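PDB 6GKZ: coclaurine N-methyltransferase from Coptis japonica, which catalyses the N-methylation of coclaurine and probably related tetrahydroisoquinoline alkaloids, using S-adenosyl-L-methionine as the methyl donor. Local coordinates for residues I194-L199 with G221-E226; Q26-E31 with D244-Y249. One frame throughout, in Å; residues are numbered along the deposited sequence.

Contact 1 of 2, residues I194-L199 with G221-E226; sequences ILVIEL and GLLFLE. With SAH (S-adenosyl-L-homocysteine), chain E.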
ATOM      1  N   ILE A 194       8.634   1.975  20.928  1.00 21.31           N
ATOM      2  CA  ILE A 194       9.340   3.070  20.309  1.00 21.03           C
ATOM      3  C   ILE A 194       8.347   3.919  19.562  1.00 26.91           C
ATOM      4  O   ILE A 194       7.557   3.411  18.765  1.00 25.47           O
ATOM      5  CB  ILE A 194      10.428   2.573  19.355  1.00 14.40           C
ATOM      6  CG1 ILE A 194      11.372   1.613  20.094  1.00 26.02           C
ATOM      7  CG2 ILE A 194      11.168   3.758  18.766  1.00 14.36           C
ATOM      8  CD1 ILE A 194      12.635   1.257  19.358  1.00 21.79           C
ATOM      9  N   LEU A 195       8.383   5.218  19.824  1.00 28.03           N
ATOM     10  CA  LEU A 195       7.453   6.124  19.185  1.00 18.41           C
ATOM     11  C   LEU A 195       8.219   7.112  18.310  1.00 26.31           C
ATOM     12  O   LEU A 195       9.144   7.764  18.784  1.00 29.48           O
ATOM     13  CB  LEU A 195       6.612   6.849  20.237  1.00 27.48           C
ATOM     14  CG  LEU A 195       5.418   6.150  20.903  1.00 27.90           C
ATOM     15  CD1 LEU A 195       5.768   4.768  21.364  1.00 26.65           C
ATOM     16  CD2 LEU A 195       5.014   6.951  22.093  1.00 38.95           C
ATOM     17  N   VAL A 196       7.847   7.182  17.027  1.00 28.13           N
ATOM     18  CA  VAL A 196       8.435   8.114  16.059  1.00 22.47           C
ATOM     19  C   VAL A 196       7.354   9.039  15.489  1.00 31.75           C
ATOM     20  O   VAL A 196       6.566   8.627  14.637  1.00 30.48           O
ATOM     21  CB  VAL A 196       9.113   7.380  14.870  1.00 19.71           C
ATOM     22  CG1 VAL A 196       9.664   8.382  13.862  1.00 23.19           C
ATOM     23  CG2 VAL A 196      10.208   6.425  15.337  1.00 18.90           C
ATOM     24  N   ILE A 197       7.308  10.285  15.945  1.00 29.26           N
ATOM     25  CA  ILE A 197       6.265  11.188  15.471  1.00 22.85           C
ATOM     26  C   ILE A 197       6.848  12.195  14.481  1.00 29.84           C
ATOM     27  O   ILE A 197       7.505  13.170  14.878  1.00 25.13           O
ATOM     28  CB  ILE A 197       5.567  11.944  16.646  1.00 20.92           C
ATOM     29  CG1 ILE A 197       5.058  10.968  17.708  1.00 16.61           C
ATOM     30  CG2 ILE A 197       4.420  12.827  16.136  1.00 24.47           C
ATOM     31  CD1 ILE A 197       4.255   9.828  17.174  1.00 16.71           C
ATOM     32  N   GLU A 198       6.620  11.939  13.191  1.00 30.85           N
ATOM     33  CA  GLU A 198       6.975  12.878  12.118  1.00 33.21           C
ATOM     34  C   GLU A 198       8.469  13.199  12.028  1.00 27.94           C
ATOM     35  O   GLU A 198       8.852  14.319  11.718  1.00 32.70           O
ATOM     36  CB  GLU A 198       6.178  14.178  12.268  1.00 34.86           C
ATOM     37  CG  GLU A 198       4.679  13.985  12.033  1.00 44.04           C
ATOM     38  CD  GLU A 198       3.873  15.263  12.163  1.00 52.10           C
ATOM     39  OE1 GLU A 198       4.282  16.291  11.587  1.00 63.71           O
ATOM     40  OE2 GLU A 198       2.830  15.247  12.848  1.00 52.54           O
ATOM     41  N   LEU A 199       9.303  12.189  12.252  1.00 25.98           N
ATOM     42  CA  LEU A 199      10.739  12.315  12.056  1.00 25.44           C
ATOM     43  C   LEU A 199      11.219  11.822  10.663  1.00 34.52           C
ATOM     44  O   LEU A 199      12.185  12.363  10.097  1.00 31.40           O
ATOM     45  CB  LEU A 199      11.461  11.543  13.155  1.00 28.03           C
ATOM     46  CG  LEU A 199      12.979  11.537  13.051  1.00 30.20           C
ATOM     47  CD1 LEU A 199      13.531  12.845  13.586  1.00 35.20           C
ATOM     48  CD2 LEU A 199      13.538  10.358  13.793  1.00 19.19           C
ATOM     49  N   GLY A 221       8.423  -6.258  21.287  1.00 27.21           N
ATOM     50  CA  GLY A 221       8.139  -4.838  21.301  1.00 24.13           C
ATOM     51  C   GLY A 221       7.447  -4.324  20.059  1.00 27.23           C
ATOM     52  O   GLY A 221       7.339  -5.017  19.057  1.00 26.63           O
ATOM     53  N   LEU A 222       6.981  -3.084  20.133  1.00 23.49           N
ATOM     54  CA  LEU A 222       6.312  -2.469  19.013  1.00 20.59           C
ATOM     55  C   LEU A 222       6.929  -1.127  18.652  1.00 28.73           C
ATOM     56  O   LEU A 222       7.485  -0.425  19.505  1.00 28.26           O
ATOM     57  CB  LEU A 222       4.833  -2.280  19.323  1.00 23.49           C
ATOM     58  CG  LEU A 222       4.034  -3.517  19.736  1.00 26.37           C
ATOM     59  CD1 LEU A 222       2.611  -3.115  20.135  1.00 19.68           C
ATOM     60  CD2 LEU A 222       4.024  -4.495  18.578  1.00 20.53           C
ATOM     61  N   LEU A 223       6.805  -0.776  17.377  1.00 26.15           N
ATOM     62  CA  LEU A 223       7.228   0.514  16.879  1.00 23.06           C
ATOM     63  C   LEU A 223       6.008   1.226  16.332  1.00 27.22           C
ATOM     64  O   LEU A 223       5.313   0.684  15.475  1.00 28.03           O
ATOM     65  CB  LEU A 223       8.289   0.344  15.790  1.00 21.34           C
ATOM     66  CG  LEU A 223       8.562   1.528  14.856  1.00 23.23           C
ATOM     67  CD1 LEU A 223       9.357   2.623  15.550  1.00 18.12           C
ATOM     68  CD2 LEU A 223       9.284   1.037  13.604  1.00 17.00           C
ATOM     69  N   PHE A 224       5.729   2.423  16.836  1.00 26.06           N
ATOM     70  CA  PHE A 224       4.615   3.223  16.327  1.00 21.49           C
ATOM     71  C   PHE A 224       5.131   4.476  15.618  1.00 30.20           C
ATOM     72  O   PHE A 224       5.910   5.260  16.163  1.00 24.93           O
ATOM     73  CB  PHE A 224       3.651   3.622  17.443  1.00 21.83           C
ATOM     74  CG  PHE A 224       2.524   4.507  16.978  1.00 27.02           C
ATOM     75  CD1 PHE A 224       1.389   3.961  16.396  1.00 19.92           C
ATOM     76  CD2 PHE A 224       2.603   5.889  17.110  1.00 24.35           C
ATOM     77  CE1 PHE A 224       0.345   4.784  15.963  1.00 25.66           C
ATOM     78  CE2 PHE A 224       1.562   6.710  16.670  1.00 29.64           C
ATOM     79  CZ  PHE A 224       0.433   6.156  16.095  1.00 20.22           C
ATOM     80  N   LEU A 225       4.664   4.648  14.393  1.00 25.50           N
ATOM     81  CA  LEU A 225       5.087   5.734  13.547  1.00 22.03           C
ATOM     82  C   LEU A 225       3.906   6.606  13.112  1.00 27.64           C
ATOM     83  O   LEU A 225       2.878   6.092  12.658  1.00 28.13           O
ATOM     84  CB  LEU A 225       5.790   5.162  12.324  1.00 17.50           C
ATOM     85  CG  LEU A 225       5.965   6.085  11.134  1.00 23.19           C
ATOM     86  CD1 LEU A 225       7.147   7.002  11.366  1.00 25.91           C
ATOM     87  CD2 LEU A 225       6.166   5.242   9.883  1.00 29.10           C
ATOM     88  N   GLU A 226       4.042   7.924  13.253  1.00 23.85           N
ATOM     89  CA  GLU A 226       3.136   8.841  12.561  1.00 18.12           C
ATOM     90  C   GLU A 226       3.885   9.557  11.453  1.00 20.59           C
ATOM     91  O   GLU A 226       4.992  10.068  11.665  1.00 26.58           O
ATOM     92  CB  GLU A 226       2.523   9.869  13.514  1.00 21.01           C
ATOM     93  CG  GLU A 226       1.829  11.048  12.781  1.00 20.63           C
ATOM     94  CD  GLU A 226       1.143  12.012  13.732  1.00 33.71           C
ATOM     95  OE1 GLU A 226       0.106  11.647  14.328  1.00 35.70           O
ATOM     96  OE2 GLU A 226       1.640  13.140  13.898  1.00 43.22           O
TER
HETATM   97  N   SAH E 501       7.794  14.245  17.528  1.00 66.17           N
HETATM   98  CA  SAH E 501       7.990  15.645  17.912  1.00 72.88           C
HETATM   99  CB  SAH E 501       9.026  16.321  17.005  1.00 72.14           C
HETATM  100  CG  SAH E 501       8.959  16.022  15.505  1.00 62.60           C
HETATM  101  SD  SAH E 501       9.695  17.352  14.520  1.00 71.31           S
HETATM  102  C   SAH E 501       6.683  16.446  17.931  1.00 70.13           C
HETATM  103  O   SAH E 501       6.567  17.487  18.589  1.00 62.54           O
HETATM  104  OXT SAH E 501       5.703  16.060  17.296  1.00 73.79           O
HETATM  105  C5' SAH E 501      11.249  16.500  14.138  1.00 51.17           C
HETATM  106  C4' SAH E 501      12.142  16.438  15.374  1.00 55.23           C
HETATM  107  O4' SAH E 501      13.073  15.395  15.239  1.00 60.66           O
HETATM  108  C3' SAH E 501      12.946  17.692  15.697  1.00 56.70           C
HETATM  109  O3' SAH E 501      12.221  18.531  16.562  1.00 58.50           O
HETATM  110  C2' SAH E 501      14.169  17.157  16.406  1.00 59.39           C
HETATM  111  O2' SAH E 501      13.996  17.259  17.817  1.00 58.76           O
HETATM  112  C1' SAH E 501      14.233  15.701  15.977  1.00 55.94           C
HETATM  113  N9  SAH E 501      15.307  15.406  15.042  1.00 45.14           N
HETATM  114  C8  SAH E 501      15.385  15.793  13.728  1.00 40.28           C
HETATM  115  N7  SAH E 501      16.523  15.277  13.209  1.00 40.52           N
HETATM  116  C5  SAH E 501      17.144  14.554  14.186  1.00 47.09           C
HETATM  117  C6  SAH E 501      18.320  13.817  14.226  1.00 44.48           C
HETATM  118  N6  SAH E 501      19.081  13.713  13.142  1.00 38.97           N
HETATM  119  N1  SAH E 501      18.683  13.183  15.388  1.00 46.43           N
HETATM  120  C2  SAH E 501      17.895  13.285  16.515  1.00 51.51           C
HETATM  121  N3  SAH E 501      16.730  14.017  16.480  1.00 41.93           N
HETATM  122  C4  SAH E 501      16.371  14.627  15.334  1.00 39.78           C
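Glu-226 lies alongside Glu-198 and points the same way, and its OE1 is gripped twice, by His-346 NE2 and Tyr-115 OH, which should help fix the rotation of the carboxylate. Its OE2 lies 2.6 Å from Glu-198 OE2, to which the backbone N of Cys-94 donates; the two carboxylate planes are 35° apart. These acids close the C-terminal end of a parallel strand pair in the Rossmann-like fold of class I methyltransferases, and helix 206-214 makes the beta-alpha-beta crossover between the two strands. Backbone bonds alternate along the pair, the shortest running from Phe-224 N to Ile-194 O at 2.8 Å. The ladder even outlasts the strand: Glu-198, with positive phi, still gives its N to Glu-226 O at 2.9 Å, tilted from the carbonyl plane. At the strand end Ile-197 O accepts from the amino N of S-adenosyl-L-homocysteine at 2.9 Å. On the sheet face toward helix 206-214, Val-196 splits its branches: CG1, anti to the backbone N (chi1 178°), meets Leu-225 CD1 at 3.8 Å, while CG2 meets Leu-223 CD1, which also touches Ile-194 CG2. On the face toward helix 104-118, Ile-197 CD1 comes in at the ring edge of Phe-224, 4.2 Å from CE2.

Contact 2 of 2, residues Q26-E31 with D244-Y249; sequences QLIRRE and DWFTEY
Ile-28 meets two aromatic side chains with two different branches, crossing each at about a right angle. Its CG2, anti to the backbone N, comes obliquely to the Phe-246 ring, 3.6 Å from CE1, whereas CG1 approaches Trp-245 at CH2, 4.1 Å away. One turn further along the helix, Glu-31 and Phe-246 run antiparallel, side by side, with Glu-31 CB 3.7 Å from Phe-246 CB. The first torsion of the glutamate (chi1 -68°, CG anti to the carbonyl carbon) places its CG 3.8 Å from Trp-245 NE1 and also against Phe-246 CB. The bend at chi2 (-46°) then turns the carboxylate toward Asp-244, its plane 54° from the indole. Leu-27 adds its CB near Trp-245 CZ2. This is helix-against-loop packing: helix 21-39, the second of the chain, is covered by the connection between strands 235-236 and 257-258, with helix 314-335 and helix 2-15 also touching the aromatic residues. The loop holds its shape through an Asx motif, in which Asp-244 OD1 accepts from Thr-247 N at 3.1 Å, from above the carboxylate plane, and weakly from Phe-246 N. Asp-244 OD2 takes the Thr-247 hydroxyl on its syn side at 2.6 Å, and a type I turn from Phe-246 to Tyr-249 overlaps the motif. Trp-245 has the CB of Phe-246 over the centre of one indole face and sets its own CZ3 above the Tyr-249 ring, offset toward the rim. Asp-244 OD1 and Glu-31 OE1 lie 3.7 Å apart; the salt bridge from Arg-34 NH1 to that glutamate oxygen probably eases the like charges, and Arg-35 gives Asp-244 OD2 a long, weak ion pair.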
ATOM      1  N   GLN A  26      -5.373  31.438  -2.244  1.00 41.95           N
ATOM      2  CA  GLN A  26      -5.637  31.188  -3.655  1.00 42.83           C
ATOM      3  C   GLN A  26      -4.356  30.786  -4.393  1.00 39.88           C
ATOM      4  O   GLN A  26      -4.350  29.798  -5.130  1.00 40.17           O
ATOM      5  CB  GLN A  26      -6.266  32.417  -4.321  1.00 46.88           C
ATOM      6  CG  GLN A  26      -7.692  32.713  -3.883  1.00 59.23           C
ATOM      7  CD  GLN A  26      -8.279  33.930  -4.603  1.00 83.39           C
ATOM      8  OE1 GLN A  26      -8.448  33.915  -5.825  1.00 95.23           O
ATOM      9  NE2 GLN A  26      -8.587  34.991  -3.846  1.00 81.73           N
ATOM     10  N   LEU A  27      -3.273  31.535  -4.181  1.00 37.14           N
ATOM     11  CA  LEU A  27      -1.992  31.266  -4.862  1.00 38.17           C
ATOM     12  C   LEU A  27      -1.375  29.920  -4.475  1.00 45.16           C
ATOM     13  O   LEU A  27      -0.771  29.229  -5.309  1.00 53.55           O
ATOM     14  CB  LEU A  27      -0.986  32.387  -4.581  1.00 35.32           C
ATOM     15  CG  LEU A  27      -0.949  33.508  -5.629  1.00 35.33           C
ATOM     16  CD1 LEU A  27      -2.347  33.811  -6.104  1.00 43.91           C
ATOM     17  CD2 LEU A  27      -0.295  34.762  -5.056  1.00 36.06           C
ATOM     18  N   ILE A  28      -1.525  29.557  -3.206  1.00 36.94           N
ATOM     19  CA  ILE A  28      -1.077  28.265  -2.717  1.00 33.79           C
ATOM     20  C   ILE A  28      -1.887  27.135  -3.358  1.00 34.63           C
ATOM     21  O   ILE A  28      -1.337  26.121  -3.777  1.00 33.57           O
ATOM     22  CB  ILE A  28      -1.191  28.200  -1.196  1.00 30.40           C
ATOM     23  CG1 ILE A  28      -0.207  29.193  -0.575  1.00 21.46           C
ATOM     24  CG2 ILE A  28      -0.975  26.774  -0.694  1.00 30.41           C
ATOM     25  CD1 ILE A  28      -0.283  29.259   0.951  1.00 27.07           C
ATOM     26  N   ARG A  29      -3.195  27.329  -3.457  1.00 32.46           N
ATOM     27  CA  ARG A  29      -4.054  26.335  -4.069  1.00 31.17           C
ATOM     28  C   ARG A  29      -3.667  26.041  -5.505  1.00 36.34           C
ATOM     29  O   ARG A  29      -3.734  24.887  -5.931  1.00 33.98           O
ATOM     30  CB  ARG A  29      -5.499  26.778  -4.003  1.00 34.46           C
ATOM     31  CG  ARG A  29      -5.920  27.033  -2.598  1.00 44.42           C
ATOM     32  CD  ARG A  29      -7.316  26.570  -2.343  1.00 52.61           C
ATOM     33  NE  ARG A  29      -7.764  27.087  -1.060  1.00 60.70           N
ATOM     34  CZ  ARG A  29      -8.452  28.211  -0.910  1.00 61.96           C
ATOM     35  NH1 ARG A  29      -8.784  28.938  -1.970  1.00 63.47           N
ATOM     36  NH2 ARG A  29      -8.807  28.599   0.307  1.00 64.71           N
ATOM     37  N   ARG A  30      -3.246  27.065  -6.248  1.00 29.91           N
ATOM     38  CA  ARG A  30      -2.779  26.853  -7.628  1.00 31.60           C
ATOM     39  C   ARG A  30      -1.526  25.976  -7.706  1.00 32.03           C
ATOM     40  O   ARG A  30      -1.372  25.191  -8.639  1.00 38.25           O
ATOM     41  CB  ARG A  30      -2.508  28.190  -8.329  1.00 39.71           C
ATOM     42  CG  ARG A  30      -3.782  28.927  -8.687  1.00 49.43           C
ATOM     43  CD  ARG A  30      -3.510  30.275  -9.309  1.00 57.43           C
ATOM     44  NE  ARG A  30      -4.732  30.844  -9.873  1.00 66.95           N
ATOM     45  CZ  ARG A  30      -5.040  30.821 -11.165  1.00 72.97           C
ATOM     46  NH1 ARG A  30      -4.203  30.265 -12.035  1.00 80.58           N
ATOM     47  NH2 ARG A  30      -6.180  31.360 -11.587  1.00 69.86           N
ATOM     48  N   GLU A  31      -0.639  26.110  -6.729  1.00 30.50           N
ATOM     49  CA  GLU A  31       0.546  25.257  -6.670  1.00 31.27           C
ATOM     50  C   GLU A  31       0.179  23.840  -6.246  1.00 30.52           C
ATOM     51  O   GLU A  31       0.668  22.868  -6.812  1.00 27.75           O
ATOM     52  CB  GLU A  31       1.590  25.858  -5.728  1.00 32.53           C
ATOM     53  CG  GLU A  31       2.175  27.134  -6.284  1.00 45.91           C
ATOM     54  CD  GLU A  31       2.539  26.978  -7.755  1.00 60.67           C
ATOM     55  OE1 GLU A  31       3.237  25.990  -8.074  1.00 65.97           O
ATOM     56  OE2 GLU A  31       2.110  27.814  -8.592  1.00 54.54           O
ATOM     57  N   ASP A 244       7.323  26.861  -9.666  1.00 37.14           N
ATOM     58  CA  ASP A 244       6.931  26.414  -8.333  1.00 40.38           C
ATOM     59  C   ASP A 244       7.694  27.159  -7.240  1.00 49.57           C
ATOM     60  O   ASP A 244       8.828  26.805  -6.927  1.00 60.16           O
ATOM     61  CB  ASP A 244       7.162  24.906  -8.200  1.00 45.58           C
ATOM     62  CG  ASP A 244       6.658  24.345  -6.882  1.00 43.83           C
ATOM     63  OD1 ASP A 244       6.225  25.122  -6.007  1.00 46.19           O
ATOM     64  OD2 ASP A 244       6.706  23.111  -6.715  1.00 39.48           O
ATOM     65  N   TRP A 245       7.063  28.173  -6.652  1.00 42.96           N
ATOM     66  CA  TRP A 245       7.687  28.962  -5.593  1.00 39.83           C
ATOM     67  C   TRP A 245       7.308  28.390  -4.225  1.00 38.48           C
ATOM     68  O   TRP A 245       7.944  28.696  -3.215  1.00 38.36           O
ATOM     69  CB  TRP A 245       7.255  30.439  -5.682  1.00 38.45           C
ATOM     70  CG  TRP A 245       5.772  30.570  -5.549  1.00 37.14           C
ATOM     71  CD1 TRP A 245       4.856  30.550  -6.559  1.00 36.92           C
ATOM     72  CD2 TRP A 245       5.021  30.651  -4.329  1.00 38.46           C
ATOM     73  NE1 TRP A 245       3.583  30.636  -6.045  1.00 34.14           N
ATOM     74  CE2 TRP A 245       3.660  30.704  -4.678  1.00 34.35           C
ATOM     75  CE3 TRP A 245       5.371  30.691  -2.973  1.00 38.58           C
ATOM     76  CZ2 TRP A 245       2.653  30.802  -3.728  1.00 35.26           C
ATOM     77  CZ3 TRP A 245       4.365  30.795  -2.030  1.00 29.29           C
ATOM     78  CH2 TRP A 245       3.027  30.844  -2.412  1.00 29.92           C
ATOM     79  N   PHE A 246       6.261  27.567  -4.206  1.00 34.11           N
ATOM     80  CA  PHE A 246       5.677  27.047  -2.961  1.00 35.78           C
ATOM     81  C   PHE A 246       6.489  25.952  -2.251  1.00 30.14           C
ATOM     82  O   PHE A 246       6.554  25.917  -1.021  1.00 27.80           O
ATOM     83  CB  PHE A 246       4.269  26.513  -3.247  1.00 29.03           C
ATOM     84  CG  PHE A 246       3.619  25.842  -2.064  1.00 35.50           C
ATOM     85  CD1 PHE A 246       3.081  26.593  -1.022  1.00 34.66           C
ATOM     86  CD2 PHE A 246       3.530  24.465  -1.999  1.00 33.29           C
ATOM     87  CE1 PHE A 246       2.470  25.975   0.059  1.00 23.84           C
ATOM     88  CE2 PHE A 246       2.935  23.850  -0.916  1.00 33.93           C
ATOM     89  CZ  PHE A 246       2.406  24.604   0.114  1.00 28.50           C
ATOM     90  N   THR A 247       7.092  25.043  -3.008  1.00 27.42           N
ATOM     91  CA  THR A 247       7.732  23.895  -2.380  1.00 24.59           C
ATOM     92  C   THR A 247       8.913  24.330  -1.516  1.00 31.38           C
ATOM     93  O   THR A 247       9.228  23.670  -0.524  1.00 32.25           O
ATOM     94  CB  THR A 247       8.185  22.871  -3.434  1.00 27.96           C
ATOM     95  OG1 THR A 247       7.052  22.498  -4.231  1.00 30.01           O
ATOM     96  CG2 THR A 247       8.753  21.617  -2.772  1.00 26.21           C
ATOM     97  N   GLU A 248       9.541  25.453  -1.874  1.00 35.98           N
ATOM     98  CA  GLU A 248      10.642  26.017  -1.082  1.00 38.16           C
ATOM     99  C   GLU A 248      10.234  27.255  -0.267  1.00 38.08           C
ATOM    100  O   GLU A 248      11.084  28.009   0.210  1.00 33.40           O
ATOM    101  CB  GLU A 248      11.809  26.393  -1.985  1.00 43.75           C
ATOM    102  CG  GLU A 248      12.355  25.282  -2.841  1.00 51.03           C
ATOM    103  CD  GLU A 248      13.669  25.676  -3.489  1.00 59.12           C
ATOM    104  OE1 GLU A 248      13.657  26.030  -4.687  1.00 60.32           O
ATOM    105  OE2 GLU A 248      14.710  25.639  -2.793  1.00 64.05           O
ATOM    106  N   TYR A 249       8.933  27.473  -0.122  1.00 37.07           N
ATOM    107  CA  TYR A 249       8.430  28.631   0.606  1.00 41.35           C
ATOM    108  C   TYR A 249       8.694  28.541   2.115  1.00 45.30           C
ATOM    109  O   TYR A 249       8.722  29.547   2.810  1.00 47.49           O
ATOM    110  CB  TYR A 249       6.939  28.775   0.338  1.00 45.81           C
ATOM    111  CG  TYR A 249       6.297  29.980   0.960  1.00 45.96           C
ATOM    112  CD1 TYR A 249       6.944  31.210   0.977  1.00 45.09           C
ATOM    113  CD2 TYR A 249       5.020  29.899   1.501  1.00 48.76           C
ATOM    114  CE1 TYR A 249       6.344  32.331   1.535  1.00 40.93           C
ATOM    115  CE2 TYR A 249       4.409  31.010   2.059  1.00 52.90           C
ATOM    116  CZ  TYR A 249       5.078  32.222   2.075  1.00 51.66           C
ATOM    117  OH  TYR A 249       4.477  33.328   2.627  1.00 62.48           O
TER

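Both contacts are buried, but they lie on opposite sides of the chain's centre, about 30 Å apart between centres, and share no helix or strand. Contact 1 joins neighbouring strands inside the central sheet, where main-chain bonds do the joining and the strand end opens onto the cofactor. Contact 2 lies further out, away from the cofactor site, and ties helix 21-39 to a loop some 213 residues later, mainly through side chains. Each places two acids near each other: Glu-198 and Glu-226 are met by a backbone N, a tyrosine and a histidine, whereas Glu-31 has a salt bridge to Arg-34 and Asp-244 mainly holds its own loop. Along the chain, contact 1 is nested within the span that contact 2 closes.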